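Local coordinates for protein TetR family Transcriptional regulator (Streptococcus agalactiae 2603V/R, PDB 3KKC) that probably binds DNA through an N-terminal helix-turn-helix domain and regulates transcription, as expected of a TetR-family regulator, at residues P123-R126 / E127-T131; T13-A16 / I17-F21; V5-R8 / Q9-K12. All coordinates share one frame; numbering follows the deposited sequence.

Interaction 1 (P123-R126 / E127-T131); sequences PRLR and EEYIT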
loop_
_atom_site.group_PDB
_atom_site.type_symbol
_atom_site.label_atom_id
_atom_site.label_comp_id
_atom_site.label_asym_id
_atom_site.label_seq_id
_atom_site.Cartn_x
_atom_site.Cartn_y
_atom_site.Cartn_z
ATOM N N PRO A 123 -4.298 -20.518 3.091
ATOM C CA PRO A 123 -4.062 -21.963 3.012
ATOM C C PRO A 123 -4.932 -22.665 1.971
ATOM O O PRO A 123 -4.420 -23.484 1.215
ATOM C CB PRO A 123 -4.379 -22.443 4.432
ATOM C CG PRO A 123 -4.041 -21.270 5.290
ATOM C CD PRO A 123 -4.497 -20.075 4.483
ATOM N N ARG A 124 -6.217 -22.347 1.911
ATOM C CA ARG A 124 -7.047 -22.920 0.863
ATOM C C ARG A 124 -6.670 -22.397 -0.526
ATOM O O ARG A 124 -6.584 -23.154 -1.478
ATOM C CB ARG A 124 -8.543 -22.748 1.163
ATOM C CG ARG A 124 -9.147 -23.971 1.855
ATOM C CD ARG A 124 -10.582 -23.767 2.325
ATOM N NE ARG A 124 -11.586 -24.013 1.278
ATOM C CZ ARG A 124 -11.812 -25.189 0.681
ATOM N NH1 ARG A 124 -11.086 -26.261 0.993
ATOM N NH2 ARG A 124 -12.759 -25.286 -0.249
ATOM N N LEU A 125 -6.427 -21.102 -0.635
ATOM C CA LEU A 125 -6.059 -20.492 -1.907
ATOM C C LEU A 125 -4.847 -21.197 -2.501
ATOM O O LEU A 125 -4.747 -21.392 -3.714
ATOM C CB LEU A 125 -5.724 -19.013 -1.693
ATOM C CG LEU A 125 -5.512 -18.235 -2.986
ATOM C CD1 LEU A 125 -6.712 -18.450 -3.916
ATOM C CD2 LEU A 125 -5.280 -16.761 -2.704
ATOM N N ARG A 126 -3.924 -21.570 -1.621
ATOM C CA ARG A 126 -2.669 -22.193 -2.016
ATOM C C ARG A 126 -2.941 -23.578 -2.586
ATOM O O ARG A 126 -2.642 -23.859 -3.740
ATOM C CB ARG A 126 -1.756 -22.342 -0.793
ATOM C CG ARG A 126 -0.288 -22.156 -1.068
ATOM C CD ARG A 126 0.092 -22.721 -2.385
ATOM N NE ARG A 126 1.291 -23.547 -2.296
ATOM C CZ ARG A 126 1.543 -24.581 -3.097
ATOM N NH1 ARG A 126 0.676 -24.926 -4.046
ATOM N NH2 ARG A 126 2.663 -25.275 -2.948
ATOM N N GLU A 127 -3.509 -24.434 -1.743
ATOM C CA GLU A 127 -3.645 -25.848 -2.022
ATOM C C GLU A 127 -4.561 -26.066 -3.218
ATOM O O GLU A 127 -4.439 -27.053 -3.934
ATOM C CB GLU A 127 -4.168 -26.558 -0.762
ATOM C CG GLU A 127 -5.071 -27.768 -0.997
ATOM C CD GLU A 127 -6.004 -28.048 0.186
ATOM O OE1 GLU A 127 -5.867 -29.124 0.818
ATOM O OE2 GLU A 127 -6.877 -27.195 0.488
ATOM N N GLU A 128 -5.440 -25.108 -3.469
ATOM C CA GLU A 128 -6.551 -25.337 -4.364
ATOM C C GLU A 128 -6.409 -24.631 -5.706
ATOM O O GLU A 128 -7.032 -25.040 -6.680
ATOM C CB GLU A 128 -7.835 -24.891 -3.682
ATOM C CG GLU A 128 -9.030 -25.712 -4.012
ATOM C CD GLU A 128 -10.093 -25.600 -2.942
ATOM O OE1 GLU A 128 -9.828 -26.053 -1.798
ATOM O OE2 GLU A 128 -11.181 -25.058 -3.253
ATOM N N TYR A 129 -5.608 -23.571 -5.768
ATOM C CA TYR A 129 -5.508 -22.802 -7.013
ATOM C C TYR A 129 -4.126 -22.831 -7.670
ATOM O O TYR A 129 -3.987 -22.546 -8.863
ATOM C CB TYR A 129 -6.009 -21.364 -6.808
ATOM C CG TYR A 129 -7.490 -21.336 -6.686
ATOM C CD1 TYR A 129 -8.099 -21.853 -5.557
ATOM C CD2 TYR A 129 -8.290 -20.857 -7.711
ATOM C CE1 TYR A 129 -9.452 -21.876 -5.427
ATOM C CE2 TYR A 129 -9.671 -20.882 -7.598
ATOM C CZ TYR A 129 -10.244 -21.389 -6.439
ATOM O OH TYR A 129 -11.608 -21.436 -6.260
ATOM N N ILE A 130 -3.117 -23.187 -6.887
ATOM C CA ILE A 130 -1.751 -23.216 -7.373
ATOM C C ILE A 130 -1.297 -24.652 -7.481
ATOM O O ILE A 130 -1.120 -25.332 -6.473
ATOM C CB ILE A 130 -0.806 -22.480 -6.423
ATOM C CG1 ILE A 130 -1.298 -21.045 -6.201
ATOM C CG2 ILE A 130 0.636 -22.533 -6.944
ATOM C CD1 ILE A 130 -1.448 -20.262 -7.470
ATOM N N THR A 131 -1.096 -25.113 -8.708
ATOM C CA THR A 131 -0.819 -26.520 -8.942
ATOM C C THR A 131 0.669 -26.830 -9.096
ATOM O O THR A 131 1.132 -27.877 -8.640
ATOM C CB THR A 131 -1.615 -27.041 -10.150
ATOM O OG1 THR A 131 -2.468 -28.099 -9.713
ATOM C CG2 THR A 131 -0.682 -27.552 -11.245
#
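Arg-124 and Glu-128, one turn apart near the C-terminal end of helix 107-129, form the salt bridge of this contact. Their side chains run alongside each other and point the same way, and Arg-124 NH1 comes to 3.1 Å from Glu-128 OE1. The carboxylate lies over one face of the guanidinium, offset toward its rim, with the two planes 75° apart. No N-H points at the oxygen, and the attraction is one of charge alone. Glu-127 adds a second, looser negative charge, its OE2 4.3 Å from Arg-124 NH1.

The apolar pair is Leu-125 and Tyr-129, which cross at about a right angle, with Leu-125 CD1 4.0 Å from Tyr-129 CD1. Leu-125 reaches the ring because its CG stands opposite the backbone N (chi1 -172°), and its other neighbours include Leu-144, Leu-172 and Phe-80, from three further helices. At the next position Arg-126, bent at chi2 and chi3, passes across Ile-130, leaving Arg-126 NH1 3.7 Å from Ile-130 CB. The carbonyl oxygen of Ile-130 sits at the edge of this guanidinium, but the angle is too poor for a hydrogen bond; the firm partner of Arg-126 is Glu-137, which its NE meets in a salt bridge.

Main-chain bonds follow the i to i+4 pattern of an alpha-helix but are uneven: Glu-127 N to Pro-123 O is nearly straight at 172°, Glu-128 N to Arg-124 O is weak, and Ile-130 N still reaches Arg-126 O at 3.3 Å although Ile-130 has left helical backbone angles.

Chemically, the undirected Arg-124/Glu-128 pair would probably tolerate some movement, whereas Leu-125 and Ile-130 are buried against neighbouring helices of the C-terminal region.

Interaction 2 (T13-A16 / I17-F21); sequences TKVA and IYNAF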
loop_
_atom_site.group_PDB
_atom_site.type_symbol
_atom_site.label_atom_id
_atom_site.label_comp_id
_atom_site.label_asym_id
_atom_site.label_seq_id
_atom_site.Cartn_x
_atom_site.Cartn_y
_atom_site.Cartn_z
ATOM N N THR A 13 -27.554 1.664 25.453
ATOM C CA THR A 13 -26.596 2.758 25.348
ATOM C C THR A 13 -25.223 2.294 24.848
ATOM O O THR A 13 -24.495 3.072 24.229
ATOM C CB THR A 13 -26.465 3.665 26.642
ATOM O OG1 THR A 13 -26.474 2.867 27.831
ATOM C CG2 THR A 13 -27.583 4.705 26.706
ATOM N N LYS A 14 -24.868 1.037 25.106
ATOM C CA LYS A 14 -23.586 0.521 24.634
ATOM C C LYS A 14 -23.651 0.404 23.115
ATOM O O LYS A 14 -22.735 0.804 22.402
ATOM C CB LYS A 14 -23.237 -0.817 25.294
ATOM C CG LYS A 14 -21.904 -0.786 26.035
ATOM C CD LYS A 14 -21.496 -2.161 26.567
ATOM C CE LYS A 14 -21.503 -3.244 25.465
ATOM N NZ LYS A 14 -20.153 -3.776 25.012
ATOM N N VAL A 15 -24.767 -0.111 22.624
ATOM C CA VAL A 15 -25.020 -0.197 21.190
ATOM C C VAL A 15 -25.067 1.174 20.511
ATOM O O VAL A 15 -24.603 1.310 19.389
ATOM C CB VAL A 15 -26.317 -0.979 20.905
ATOM C CG1 VAL A 15 -26.865 -0.653 19.499
ATOM C CG2 VAL A 15 -26.080 -2.473 21.119
ATOM N N ALA A 16 -25.606 2.193 21.175
ATOM C CA ALA A 16 -25.676 3.519 20.545
ATOM C C ALA A 16 -24.289 4.044 20.195
ATOM O O ALA A 16 -24.075 4.595 19.111
ATOM C CB ALA A 16 -26.404 4.516 21.414
ATOM N N ILE A 17 -23.359 3.874 21.128
ATOM C CA ILE A 17 -21.968 4.251 20.923
ATOM C C ILE A 17 -21.368 3.427 19.777
ATOM O O ILE A 17 -20.845 3.977 18.799
ATOM C CB ILE A 17 -21.163 4.020 22.218
ATOM C CG1 ILE A 17 -21.815 4.788 23.376
ATOM C CG2 ILE A 17 -19.675 4.367 22.019
ATOM C CD1 ILE A 17 -21.357 4.317 24.731
ATOM N N TYR A 18 -21.463 2.106 19.902
ATOM C CA TYR A 18 -21.013 1.199 18.862
ATOM C C TYR A 18 -21.481 1.720 17.510
ATOM O O TYR A 18 -20.664 2.012 16.647
ATOM C CB TYR A 18 -21.569 -0.197 19.124
ATOM C CG TYR A 18 -20.941 -1.321 18.319
ATOM C CD1 TYR A 18 -19.866 -2.049 18.833
ATOM C CD2 TYR A 18 -21.437 -1.675 17.063
ATOM C CE1 TYR A 18 -19.289 -3.073 18.130
ATOM C CE2 TYR A 18 -20.857 -2.713 16.339
ATOM C CZ TYR A 18 -19.776 -3.409 16.883
ATOM O OH TYR A 18 -19.182 -4.451 16.191
ATOM N N ASN A 19 -22.792 1.866 17.332
ATOM C CA ASN A 19 -23.335 2.269 16.027
ATOM C C ASN A 19 -22.835 3.658 15.599
ATOM O O ASN A 19 -22.573 3.892 14.415
ATOM C CB ASN A 19 -24.884 2.170 15.964
ATOM C CG ASN A 19 -25.412 0.708 15.974
ATOM O OD1 ASN A 19 -24.700 -0.262 15.647
ATOM N ND2 ASN A 19 -26.679 0.563 16.349
ATOM N N ALA A 20 -22.676 4.561 16.561
ATOM C CA ALA A 20 -22.133 5.903 16.286
ATOM C C ALA A 20 -20.716 5.843 15.719
ATOM O O ALA A 20 -20.369 6.544 14.767
ATOM C CB ALA A 20 -22.161 6.758 17.536
ATOM N N PHE A 21 -19.900 4.995 16.324
ATOM C CA PHE A 21 -18.525 4.799 15.896
ATOM C C PHE A 21 -18.464 4.309 14.442
ATOM O O PHE A 21 -17.654 4.773 13.657
ATOM C CB PHE A 21 -17.869 3.795 16.842
ATOM C CG PHE A 21 -16.435 3.499 16.532
ATOM C CD1 PHE A 21 -15.475 4.511 16.585
ATOM C CD2 PHE A 21 -16.034 2.210 16.258
ATOM C CE1 PHE A 21 -14.172 4.237 16.324
ATOM C CE2 PHE A 21 -14.707 1.925 16.002
ATOM C CZ PHE A 21 -13.776 2.934 16.022
#
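Ile-17 packs back against the carbonyl oxygens of Thr-13 and Lys-14, one turn earlier on helix 4-24. Ile-17 CB lies 3.6 Å from Lys-14 O. From there Ile-17 CG1 turns opposite the carbonyl carbon (chi1 -56°) and comes to 3.3 Å from Thr-13 O, the same oxygen that accepts a weak hydrogen bond from Ile-17 N. Ile-17 CD1, at the tip, stays 3.4 Å from Thr-13 O. Beyond the turn, the buried side chain meets Val-38 and Ala-42 of helix 35-42 and Leu-59 of helix 57-71.

As in other TetR-family regulators, this first helix probably belongs to the DNA-binding domain; it packs against the predicted helix-turn-helix, residues 34-53. Phe-21, one turn after Ile-17, also touches Leu-59, while Ala-20 meets Leu-41. On another side of the helix Tyr-18 directs its ring away from the preceding turn and its OH is hydrogen-bonded to Asp-66 of helix 57-71, the helix that also carries His-70, a ligand of the bound nickel.

The exposed pair is Val-15 and Asn-19, whose side chains lie alongside each other and point the same way. The CG1 branch of Val-15 touches the amide end of Asn-19 at ND2, 3.4 Å away, an apolar methyl against a polar group. Beneath them the backbone bond from Asn-19 N to Val-15 O is short, 2.8 Å, and almost straight at 176°; Ala-20 N follows with a 2.9 Å bond to Ala-16 O.

Interaction 3 (V5-R8 / Q9-K12); sequences VKDR and QIQK
Asp-7 O is gripped by two successive backbone amides. Gln-11 N donates the main bond to Asp-7 O, 2.9 Å long. Ile-10 N also lies 2.8 Å from Asp-7 O, but this bond is weak. Ile-10 N is itself shared, since it also bonds to Lys-6 O at 3.0 Å. Such forked bonding mixes i to i+3 with i to i+4 pairing.

This is the first part of helix 4-24, the opening helix of a fold expected of a TetR regulator; here it is largely exposed. The side chain of Ile-10 folds back over the preceding turn: Ile-10 CG1, placed between its own backbone N and carbonyl carbon (chi1 74°), comes to 3.1 Å from Asp-7 O, and Ile-10 CD1 lies 3.8 Å from Asp-7 OD1. Ile-10 CG2 instead lies 3.4 Å from Lys-6 O.

Across the same turn the Asp-7 carboxylate and the Gln-11 side chain meet obliquely. At the far end, a weak bond of 3.4 Å joins Lys-12 N to Arg-8 O.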
loop_
_atom_site.group_PDB
_atom_site.type_symbol
_atom_site.label_atom_id
_atom_site.label_comp_id
_atom_site.label_asym_id
_atom_site.label_seq_id
_atom_site.Cartn_x
_atom_site.Cartn_y
_atom_site.Cartn_z
ATOM N N VAL A 5 -34.873 -3.879 33.670
ATOM C CA VAL A 5 -35.082 -2.700 32.824
ATOM C C VAL A 5 -33.856 -1.791 32.739
ATOM O O VAL A 5 -33.551 -1.251 31.673
ATOM C CB VAL A 5 -36.319 -1.872 33.272
ATOM C CG1 VAL A 5 -36.184 -1.440 34.728
ATOM C CG2 VAL A 5 -36.507 -0.659 32.378
ATOM N N LYS A 6 -33.159 -1.620 33.859
ATOM C CA LYS A 6 -31.912 -0.870 33.854
ATOM C C LYS A 6 -30.836 -1.575 33.016
ATOM O O LYS A 6 -30.074 -0.919 32.305
ATOM C CB LYS A 6 -31.424 -0.606 35.278
ATOM C CG LYS A 6 -31.958 0.682 35.884
ATOM C CD LYS A 6 -31.759 0.698 37.384
ATOM C CE LYS A 6 -32.871 1.484 38.058
ATOM N NZ LYS A 6 -32.766 1.480 39.546
ATOM N N ASP A 7 -30.787 -2.905 33.084
ATOM C CA ASP A 7 -29.881 -3.642 32.228
ATOM C C ASP A 7 -30.212 -3.313 30.783
ATOM O O ASP A 7 -29.358 -2.841 30.033
ATOM C CB ASP A 7 -29.986 -5.153 32.449
ATOM C CG ASP A 7 -29.084 -5.955 31.484
ATOM O OD1 ASP A 7 -27.871 -5.636 31.392
ATOM O OD2 ASP A 7 -29.587 -6.899 30.820
ATOM N N ARG A 8 -31.461 -3.557 30.401
ATOM C CA ARG A 8 -31.914 -3.340 29.029
ATOM C C ARG A 8 -31.558 -1.937 28.589
ATOM O O ARG A 8 -31.487 -1.655 27.403
ATOM C CB ARG A 8 -33.431 -3.537 28.927
ATOM C CG ARG A 8 -33.876 -4.627 27.992
ATOM C CD ARG A 8 -35.229 -5.189 28.412
ATOM N NE ARG A 8 -36.219 -4.148 28.703
ATOM C CZ ARG A 8 -37.274 -4.327 29.495
ATOM N NH1 ARG A 8 -37.479 -5.503 30.075
ATOM N NH2 ARG A 8 -38.120 -3.332 29.715
ATOM N N GLN A 9 -31.328 -1.060 29.557
ATOM C CA GLN A 9 -31.015 0.331 29.261
ATOM C C GLN A 9 -29.510 0.600 29.104
ATOM O O GLN A 9 -29.110 1.496 28.357
ATOM C CB GLN A 9 -31.625 1.248 30.319
ATOM C CG GLN A 9 -32.207 2.532 29.768
ATOM C CD GLN A 9 -31.616 3.752 30.451
ATOM O OE1 GLN A 9 -32.323 4.534 31.105
ATOM N NE2 GLN A 9 -30.300 3.907 30.328
ATOM N N ILE A 10 -28.683 -0.178 29.799
ATOM C CA ILE A 10 -27.240 -0.047 29.642
ATOM C C ILE A 10 -26.820 -0.781 28.394
ATOM O O ILE A 10 -25.781 -0.486 27.821
ATOM C CB ILE A 10 -26.415 -0.602 30.840
ATOM C CG1 ILE A 10 -26.410 -2.139 30.849
ATOM C CG2 ILE A 10 -26.855 0.032 32.163
ATOM C CD1 ILE A 10 -25.537 -2.743 31.947
ATOM N N GLN A 11 -27.632 -1.742 27.979
ATOM C CA GLN A 11 -27.343 -2.482 26.762
ATOM C C GLN A 11 -27.680 -1.642 25.525
ATOM O O GLN A 11 -26.947 -1.671 24.537
ATOM C CB GLN A 11 -28.071 -3.826 26.751
ATOM C CG GLN A 11 -27.579 -4.809 27.810
ATOM C CD GLN A 11 -28.393 -6.099 27.835
ATOM O OE1 GLN A 11 -29.569 -6.103 28.213
ATOM N NE2 GLN A 11 -27.768 -7.203 27.432
ATOM N N LYS A 12 -28.771 -0.882 25.578
ATOM C CA LYS A 12 -29.092 0.012 24.464
ATOM C C LYS A 12 -28.104 1.186 24.336
ATOM O O LYS A 12 -27.849 1.663 23.226
ATOM C CB LYS A 12 -30.536 0.530 24.534
ATOM C CG LYS A 12 -30.995 1.279 23.269
ATOM C CD LYS A 12 -32.247 2.131 23.519
ATOM C CE LYS A 12 -32.793 2.776 22.227
ATOM N NZ LYS A 12 -33.884 3.804 22.464
#

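Along the chain interaction 3 comes first, followed directly by interaction 2 and, much later, by interaction 1. The first two are consecutive parts of helix 4-24, their centres about 13 Å apart: the earlier is on the surface, whereas the later is partly buried against helices 35-42 and 57-71. Interaction 1 belongs to helix 107-129 in the C-terminal region, its centre about 40 Å from that of interaction 2 and on the opposite side of the chain's centre. The contacts therefore sample both parts of a TetR-type regulator, the probable DNA-binding domain and the helical C-terminal region, and interaction 1 does not touch interaction 2 or interaction 3.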